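Local coordinates for protein BWI-1=PROTEASE inhibitor/trypsin inhibitor (Fagopyrum esculentum, PDB 3RDY) that inhibits trypsin, as a serine protease inhibitor of the potato type I family from buckwheat, at residues 43-48 with 61-66; 16-21 with 37-42. All blocks are in the same frame, centred on the assembly; numbering follows the deposited sequence.

Contact 1: 43-48 with 61-66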
ATOM      1  N   ARG A  43      -1.809   7.483   3.713  1.00 25.91           N
ATOM      2  CA  ARG A  43      -1.295   7.835   2.405  1.00 27.55           C
ATOM      3  C   ARG A  43      -0.667   6.594   1.801  1.00 25.72           C
ATOM      4  O   ARG A  43       0.231   6.001   2.404  1.00 26.31           O
ATOM      5  CB  ARG A  43      -0.223   8.892   2.536  1.00 26.20           C
ATOM      6  CG  ARG A  43       0.109   9.541   1.216  1.00 31.33           C
ATOM      7  CD  ARG A  43      -0.130  11.031   1.415  1.00 37.70           C
ATOM      8  NE  ARG A  43       1.136  11.663   1.517  1.00 35.17           N
ATOM      9  CZ  ARG A  43       1.399  12.844   2.042  1.00 30.63           C
ATOM     10  NH1 ARG A  43       0.465  13.656   2.566  1.00 29.14           N
ATOM     11  NH2 ARG A  43       2.648  13.207   2.016  1.00 27.11           N
ATOM     12  N   ALA A  44      -1.137   6.217   0.612  1.00 24.43           N
ATOM     13  CA  ALA A  44      -0.554   5.104  -0.136  1.00 24.56           C
ATOM     14  C   ALA A  44       0.627   5.624  -0.963  1.00 25.97           C
ATOM     15  O   ALA A  44       0.558   6.699  -1.574  1.00 26.75           O
ATOM     16  CB  ALA A  44      -1.604   4.485  -1.041  1.00 23.07           C
ATOM     17  N   ILE A  45       1.722   4.878  -0.984  1.00 22.67           N
ATOM     18  CA  ILE A  45       2.870   5.303  -1.766  1.00 21.78           C
ATOM     19  C   ILE A  45       3.280   4.163  -2.671  1.00 22.13           C
ATOM     20  O   ILE A  45       3.666   3.099  -2.182  1.00 21.20           O
ATOM     21  CB  ILE A  45       4.049   5.688  -0.853  1.00 23.94           C
ATOM     22  CG1 ILE A  45       3.624   6.783   0.145  1.00 27.47           C
ATOM     23  CG2 ILE A  45       5.227   6.100  -1.711  1.00 27.04           C
ATOM     24  CD1 ILE A  45       4.694   7.172   1.194  1.00 29.89           C
ATOM     25  N   VAL A  46       3.181   4.373  -3.984  1.00 21.12           N
ATOM     26  CA  VAL A  46       3.511   3.329  -4.957  1.00 23.48           C
ATOM     27  C   VAL A  46       5.005   3.353  -5.284  1.00 24.67           C
ATOM     28  O   VAL A  46       5.540   4.396  -5.699  1.00 24.62           O
ATOM     29  CB  VAL A  46       2.652   3.506  -6.230  1.00 23.37           C
ATOM     30  CG1 VAL A  46       2.900   2.382  -7.248  1.00 24.98           C
ATOM     31  CG2 VAL A  46       1.164   3.557  -5.846  1.00 25.56           C
ATOM     32  N   LEU A  47       5.670   2.218  -5.082  1.00 24.07           N
ATOM     33  CA  LEU A  47       7.120   2.084  -5.286  1.00 23.33           C
ATOM     34  C   LEU A  47       7.408   0.761  -5.957  1.00 22.22           C
ATOM     35  O   LEU A  47       6.668  -0.199  -5.771  1.00 22.39           O
ATOM     36  CB  LEU A  47       7.870   2.003  -3.938  1.00 28.66           C
ATOM     37  CG  LEU A  47       7.914   3.092  -2.886  1.00 35.16           C
ATOM     38  CD1 LEU A  47       8.916   2.689  -1.832  1.00 26.81           C
ATOM     39  CD2 LEU A  47       8.295   4.419  -3.522  1.00 35.36           C
ATOM     40  N   PRO A  48       8.537   0.666  -6.676  1.00 22.65           N
ATOM     41  CA  PRO A  48       8.917  -0.653  -7.200  1.00 24.45           C
ATOM     42  C   PRO A  48       9.154  -1.698  -6.111  1.00 23.36           C
ATOM     43  O   PRO A  48       9.731  -1.396  -5.071  1.00 22.60           O
ATOM     44  CB  PRO A  48      10.220  -0.362  -7.957  1.00 28.40           C
ATOM     45  CG  PRO A  48      10.072   1.082  -8.373  1.00 29.86           C
ATOM     46  CD  PRO A  48       9.396   1.744  -7.200  1.00 24.43           C
ATOM     47  N   ARG A  61       0.503   5.260   6.752  1.00 24.51           N
ATOM     48  CA  ARG A  61       1.334   5.015   5.567  1.00 23.75           C
ATOM     49  C   ARG A  61       1.088   3.598   5.070  1.00 23.55           C
ATOM     50  O   ARG A  61       1.073   2.671   5.861  1.00 23.04           O
ATOM     51  CB  ARG A  61       2.803   5.165   5.950  1.00 22.46           C
ATOM     52  CG  ARG A  61       3.808   4.765   4.828  1.00 24.69           C
ATOM     53  CD  ARG A  61       5.263   5.025   5.240  1.00 23.54           C
ATOM     54  NE  ARG A  61       5.663   4.105   6.309  1.00 22.29           N
ATOM     55  CZ  ARG A  61       6.719   4.262   7.100  1.00 26.10           C
ATOM     56  NH1 ARG A  61       6.969   3.362   8.043  1.00 25.07           N
ATOM     57  NH2 ARG A  61       7.558   5.280   6.924  1.00 27.26           N
ATOM     58  N   VAL A  62       0.933   3.445   3.758  1.00 22.77           N
ATOM     59  CA  VAL A  62       0.767   2.133   3.147  1.00 20.93           C
ATOM     60  C   VAL A  62       1.695   2.061   1.922  1.00 20.80           C
ATOM     61  O   VAL A  62       1.452   2.732   0.912  1.00 20.63           O
ATOM     62  CB  VAL A  62      -0.690   1.871   2.672  1.00 23.10           C
ATOM     63  CG1 VAL A  62      -0.781   0.533   1.933  1.00 20.52           C
ATOM     64  CG2 VAL A  62      -1.697   1.849   3.848  1.00 24.81           C
ATOM     65  N   TRP A  63       2.752   1.268   2.018  1.00 19.83           N
ATOM     66  CA  TRP A  63       3.622   1.036   0.854  1.00 22.04           C
ATOM     67  C   TRP A  63       2.874   0.161  -0.131  1.00 21.96           C
ATOM     68  O   TRP A  63       2.287  -0.851   0.250  1.00 23.54           O
ATOM     69  CB  TRP A  63       4.915   0.310   1.250  1.00 22.95           C
ATOM     70  CG  TRP A  63       5.770   1.032   2.246  1.00 22.13           C
ATOM     71  CD1 TRP A  63       6.080   0.618   3.513  1.00 22.75           C
ATOM     72  CD2 TRP A  63       6.406   2.303   2.069  1.00 23.78           C
ATOM     73  NE1 TRP A  63       6.879   1.553   4.134  1.00 26.76           N
ATOM     74  CE2 TRP A  63       7.102   2.592   3.268  1.00 24.39           C
ATOM     75  CE3 TRP A  63       6.481   3.211   1.004  1.00 27.29           C
ATOM     76  CZ2 TRP A  63       7.844   3.769   3.437  1.00 25.63           C
ATOM     77  CZ3 TRP A  63       7.218   4.379   1.177  1.00 28.14           C
ATOM     78  CH2 TRP A  63       7.895   4.636   2.385  1.00 27.61           C
ATOM     79  N   VAL A  64       2.934   0.531  -1.400  1.00 21.59           N
ATOM     80  CA  VAL A  64       2.271  -0.213  -2.460  1.00 20.79           C
ATOM     81  C   VAL A  64       3.335  -0.652  -3.460  1.00 21.65           C
ATOM     82  O   VAL A  64       3.765   0.134  -4.311  1.00 22.89           O
ATOM     83  CB  VAL A  64       1.137   0.654  -3.122  1.00 22.38           C
ATOM     84  CG1 VAL A  64       0.482  -0.062  -4.313  1.00 20.48           C
ATOM     85  CG2 VAL A  64       0.061   1.012  -2.068  1.00 20.29           C
ATOM     86  N   PHE A  65       3.787  -1.897  -3.318  1.00 21.99           N
ATOM     87  CA  PHE A  65       4.935  -2.378  -4.093  1.00 20.53           C
ATOM     88  C   PHE A  65       4.470  -2.994  -5.400  1.00 22.01           C
ATOM     89  O   PHE A  65       3.641  -3.916  -5.398  1.00 23.01           O
ATOM     90  CB  PHE A  65       5.702  -3.423  -3.312  1.00 21.23           C
ATOM     91  CG  PHE A  65       6.444  -2.881  -2.137  1.00 21.34           C
ATOM     92  CD1 PHE A  65       7.530  -2.031  -2.323  1.00 23.42           C
ATOM     93  CD2 PHE A  65       6.060  -3.226  -0.840  1.00 23.82           C
ATOM     94  CE1 PHE A  65       8.217  -1.531  -1.225  1.00 23.83           C
ATOM     95  CE2 PHE A  65       6.733  -2.726   0.251  1.00 27.56           C
ATOM     96  CZ  PHE A  65       7.812  -1.888   0.056  1.00 25.87           C
ATOM     97  N   VAL A  66       5.039  -2.517  -6.502  1.00 21.95           N
ATOM     98  CA  VAL A  66       4.617  -2.957  -7.828  1.00 22.19           C
ATOM     99  C   VAL A  66       5.745  -3.597  -8.639  1.00 23.68           C
ATOM    100  O   VAL A  66       6.937  -3.291  -8.452  1.00 22.74           O
ATOM    101  CB  VAL A  66       3.989  -1.769  -8.632  1.00 21.14           C
ATOM    102  CG1 VAL A  66       2.671  -1.287  -7.954  1.00 22.55           C
ATOM    103  CG2 VAL A  66       4.996  -0.609  -8.758  1.00 24.67           C
TER
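Strands 43-48 and 61-66 form the parallel pair at the centre of the potato type I inhibitor fold. The reactive-site loop of this family runs between two such strands, consistent with the chain between Pro48 and Arg61 here. Five backbone hydrogen bonds join the strands. Val62 N, Val64 N and Val66 N donate to Arg43 O, Ile45 O and Leu47 O; between them Ile45 N and Leu47 N donate to Val62 O and Val64 O. Val64 N to Ile45 O measures 2.8 Å. The same carbonyl oxygens also receive CA-H groups, as Leu47 O does from Phe65 CA at 3.3 Å.

On one face Ile45 and Leu47 pack on the benzo side of Trp63. Ile45 lies alongside the indole, with CD1 3.8 Å from Trp63 CZ3. Leu47 crosses it obliquely and brings CD1 3.8 Å from Trp63 CE3. Trp63 chi1 of -60° sets CG beside the backbone N and leans the benzo ring toward both residues. Arg61 CD sits over one ring face, while the Arg61 guanidinium goes on to salt bridges with Asp56 and the terminal carboxylate of Met79.

The other face is aliphatic. Val46 CG1 meets Val66 CG1 at 3.7 Å, and Ala44 CB meets Val64 CG2 at 4.0 Å. Helix 28-38 covers this side through Ala32 and Ile35. Between the strands, polar bonding is carried by the backbone, which sets the register; side chains meet by apolar packing.

Contact 2: 16-21 with 37-42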
ATOM      1  N   GLY A  16      -8.906   1.415  11.671  1.00 31.69           N
ATOM      2  CA  GLY A  16      -9.409   1.253  10.321  1.00 32.41           C
ATOM      3  C   GLY A  16      -8.786   0.049   9.655  1.00 29.00           C
ATOM      4  O   GLY A  16      -8.090  -0.721  10.309  1.00 27.88           O
ATOM      5  N   LYS A  17      -9.055  -0.114   8.356  1.00 27.03           N
ATOM      6  CA  LYS A  17      -8.613  -1.294   7.624  1.00 27.20           C
ATOM      7  C   LYS A  17      -7.085  -1.297   7.543  1.00 25.70           C
ATOM      8  O   LYS A  17      -6.492  -0.266   7.251  1.00 25.67           O
ATOM      9  CB  LYS A  17      -9.241  -1.292   6.217  1.00 26.73           C
ATOM     10  CG  LYS A  17      -8.830  -2.495   5.341  1.00 28.40           C
ATOM     11  CD  LYS A  17      -9.734  -2.582   4.131  1.00 28.62           C
ATOM     12  CE  LYS A  17      -9.388  -3.757   3.234  1.00 26.00           C
ATOM     13  NZ  LYS A  17     -10.339  -3.882   2.053  1.00 26.89           N
ATOM     14  N   GLN A  18      -6.463  -2.448   7.798  1.00 26.41           N
ATOM     15  CA  GLN A  18      -4.994  -2.514   7.908  1.00 24.24           C
ATOM     16  C   GLN A  18      -4.283  -3.247   6.772  1.00 23.48           C
ATOM     17  O   GLN A  18      -3.052  -3.205   6.688  1.00 24.51           O
ATOM     18  CB  GLN A  18      -4.602  -3.192   9.230  1.00 25.70           C
ATOM     19  CG  GLN A  18      -5.005  -2.406  10.497  1.00 28.66           C
ATOM     20  CD  GLN A  18      -4.392  -1.011  10.531  1.00 26.98           C
ATOM     21  OE1 GLN A  18      -5.097  -0.012  10.371  1.00 31.23           O
ATOM     22  NE2 GLN A  18      -3.082  -0.936  10.723  1.00 23.50           N
ATOM     23  N   GLU A  19      -5.023  -3.979   5.946  1.00 22.54           N
ATOM     24  CA  GLU A  19      -4.372  -4.744   4.869  1.00 23.10           C
ATOM     25  C   GLU A  19      -5.313  -4.995   3.709  1.00 24.65           C
ATOM     26  O   GLU A  19      -6.539  -5.060   3.889  1.00 25.01           O
ATOM     27  CB  GLU A  19      -3.828  -6.084   5.399  1.00 28.23           C
ATOM     28  CG  GLU A  19      -4.907  -7.042   5.832  1.00 28.35           C
ATOM     29  CD  GLU A  19      -5.527  -6.661   7.163  1.00 34.50           C
ATOM     30  OE1 GLU A  19      -4.768  -6.386   8.128  1.00 36.95           O
ATOM     31  OE2 GLU A  19      -6.772  -6.640   7.237  1.00 41.86           O
ATOM     32  N   TRP A  20      -4.725  -5.137   2.519  1.00 22.60           N
ATOM     33  CA  TRP A  20      -5.474  -5.195   1.263  1.00 23.52           C
ATOM     34  C   TRP A  20      -4.960  -6.329   0.372  1.00 22.80           C
ATOM     35  O   TRP A  20      -4.457  -6.071  -0.729  1.00 24.07           O
ATOM     36  CB  TRP A  20      -5.323  -3.859   0.510  1.00 24.72           C
ATOM     37  CG  TRP A  20      -6.071  -2.687   1.142  1.00 27.61           C
ATOM     38  CD1 TRP A  20      -7.327  -2.229   0.805  1.00 25.93           C
ATOM     39  CD2 TRP A  20      -5.608  -1.831   2.205  1.00 25.13           C
ATOM     40  NE1 TRP A  20      -7.667  -1.159   1.597  1.00 26.55           N
ATOM     41  CE2 TRP A  20      -6.640  -0.887   2.462  1.00 25.29           C
ATOM     42  CE3 TRP A  20      -4.436  -1.779   2.974  1.00 21.67           C
ATOM     43  CZ2 TRP A  20      -6.528   0.117   3.442  1.00 23.59           C
ATOM     44  CZ3 TRP A  20      -4.316  -0.772   3.945  1.00 23.44           C
ATOM     45  CH2 TRP A  20      -5.379   0.141   4.190  1.00 26.12           C
ATOM     46  N   PRO A  21      -5.088  -7.586   0.832  1.00 24.68           N
ATOM     47  CA  PRO A  21      -4.620  -8.737   0.048  1.00 24.49           C
ATOM     48  C   PRO A  21      -5.340  -8.786  -1.312  1.00 26.20           C
ATOM     49  O   PRO A  21      -4.785  -9.242  -2.310  1.00 24.54           O
ATOM     50  CB  PRO A  21      -5.014  -9.938   0.940  1.00 26.81           C
ATOM     51  CG  PRO A  21      -6.194  -9.398   1.785  1.00 27.70           C
ATOM     52  CD  PRO A  21      -5.703  -8.006   2.111  1.00 26.70           C
ATOM     53  N   ASN A  37      -9.347   5.635  -0.069  1.00 28.28           N
ATOM     54  CA  ASN A  37     -10.793   5.698   0.131  1.00 30.52           C
ATOM     55  C   ASN A  37     -11.265   4.828   1.294  1.00 34.17           C
ATOM     56  O   ASN A  37     -12.179   5.213   2.033  1.00 31.34           O
ATOM     57  CB  ASN A  37     -11.526   5.258  -1.137  1.00 31.51           C
ATOM     58  CG  ASN A  37     -11.593   6.348  -2.191  1.00 45.02           C
ATOM     59  OD1 ASN A  37     -11.751   6.061  -3.387  1.00 51.07           O
ATOM     60  ND2 ASN A  37     -11.480   7.606  -1.763  1.00 46.76           N
ATOM     61  N   GLU A  38     -10.633   3.663   1.468  1.00 27.15           N
ATOM     62  CA  GLU A  38     -11.074   2.688   2.454  1.00 28.20           C
ATOM     63  C   GLU A  38     -10.539   2.955   3.838  1.00 29.85           C
ATOM     64  O   GLU A  38     -11.108   2.487   4.822  1.00 30.53           O
ATOM     65  CB  GLU A  38     -10.711   1.265   2.029  1.00 28.55           C
ATOM     66  CG  GLU A  38     -11.476   0.829   0.767  1.00 28.61           C
ATOM     67  CD  GLU A  38     -11.278  -0.625   0.423  1.00 30.92           C
ATOM     68  OE1 GLU A  38     -10.370  -1.246   0.997  1.00 29.58           O
ATOM     69  OE2 GLU A  38     -12.041  -1.151  -0.419  1.00 31.45           O
ATOM     70  N   ASN A  39      -9.438   3.690   3.911  1.00 26.47           N
ATOM     71  CA  ASN A  39      -8.879   4.095   5.196  1.00 29.68           C
ATOM     72  C   ASN A  39      -8.431   5.528   5.074  1.00 30.49           C
ATOM     73  O   ASN A  39      -7.373   5.829   4.531  1.00 30.03           O
ATOM     74  CB  ASN A  39      -7.743   3.159   5.654  1.00 29.24           C
ATOM     75  CG  ASN A  39      -7.193   3.528   7.029  1.00 29.27           C
ATOM     76  OD1 ASN A  39      -7.271   4.679   7.444  1.00 31.04           O
ATOM     77  ND2 ASN A  39      -6.606   2.562   7.719  1.00 28.93           N
ATOM     78  N   GLU A  40      -9.270   6.425   5.576  1.00 30.99           N
ATOM     79  CA  GLU A  40      -9.064   7.855   5.432  1.00 34.79           C
ATOM     80  C   GLU A  40      -7.895   8.436   6.227  1.00 33.02           C
ATOM     81  O   GLU A  40      -7.580   9.623   6.100  1.00 37.30           O
ATOM     82  CB  GLU A  40     -10.376   8.582   5.786  1.00 38.18           C
ATOM     83  CG  GLU A  40     -11.556   8.158   4.912  1.00 41.09           C
ATOM     84  N   ASP A  41      -7.217   7.605   7.009  1.00 32.59           N
ATOM     85  CA  ASP A  41      -6.048   8.056   7.760  1.00 31.08           C
ATOM     86  C   ASP A  41      -4.713   7.844   7.060  1.00 29.43           C
ATOM     87  O   ASP A  41      -3.681   8.286   7.561  1.00 31.46           O
ATOM     88  CB  ASP A  41      -5.973   7.351   9.104  1.00 34.23           C
ATOM     89  CG  ASP A  41      -7.036   7.829  10.066  1.00 47.46           C
ATOM     90  OD1 ASP A  41      -7.323   7.087  11.033  1.00 48.48           O
ATOM     91  OD2 ASP A  41      -7.581   8.933   9.838  1.00 45.76           O
ATOM     92  N   VAL A  42      -4.711   7.176   5.915  1.00 27.20           N
ATOM     93  CA  VAL A  42      -3.443   6.781   5.340  1.00 28.27           C
ATOM     94  C   VAL A  42      -3.111   7.438   3.996  1.00 26.83           C
ATOM     95  O   VAL A  42      -3.994   7.923   3.275  1.00 28.28           O
ATOM     96  CB  VAL A  42      -3.350   5.245   5.191  1.00 26.29           C
ATOM     97  CG1 VAL A  42      -3.751   4.569   6.487  1.00 25.93           C
ATOM     98  CG2 VAL A  42      -4.243   4.771   4.023  1.00 27.01           C
TER
HETATM   99  O   HOH W   1     -10.833   1.895   7.363  1.00 30.81           O
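The backbone of 37-42 leaves helix 28-38 at Asn39 and folds into a type I turn from Asn39 to Val42, beside the irregular chain 16-21. Asn39 OD1 accepts from Asp41 N at 3.0 Å, which makes an Asx turn at the helix exit. The other end of the same amide turns to the N-terminal segment. Asn39 ND2 donates to Lys17 O at 2.9 Å, with the acceptor close to the amide plane and an N-H...O angle of 161°. Asn39 CG lies anti to its own N (chi1 -177°), which carries the amide across to Lys17. Both ends of the side chain are therefore held, and its rotation is fixed.

Glu38 OE1 takes two donors from opposite faces of the carboxylate plane. Lys17 NZ forms a salt bridge to Glu38 OE1 on the syn side at 2.8 Å and has a second acid partner in Glu22. Trp20 NE1 bonds to Glu38 OE1 on the anti side at 2.8 Å, bent to 131°. The indole turns its edge to this segment, and Asn39 CB lies there 4.0 Å from Trp20 CZ2. Lys17 CG covers one face. A leucine in place of Trp20 would probably leave Glu38 OE1 with one donor fewer and open a gap beside Asn39 CB. One water closes the polar seam: it accepts from Lys17 N at 2.9 Å and donates to Glu38 O at 2.6 Å.

How the contacts relate
Contact 2 is complete in the chain before strand 43-48 begins, and Val42 leads directly into that strand. The centres of the two contacts lie about 12 Å apart, and they meet at Val62. Val62 CG2 packs 3.7 Å from Trp20 CZ3 and 3.9 Å from Val42 CG2. Ile35 of helix 28-38 touches Trp20, Val42 and Val64, so the helix bridges both contacts. Contact 1 lies nearer the middle of the chain, its centre about 4 Å from the chain centre against about 9 Å for contact 2. Contact 1 frames the likely protease-binding loop; contact 2 ties the N-terminal segment to the end of the helix.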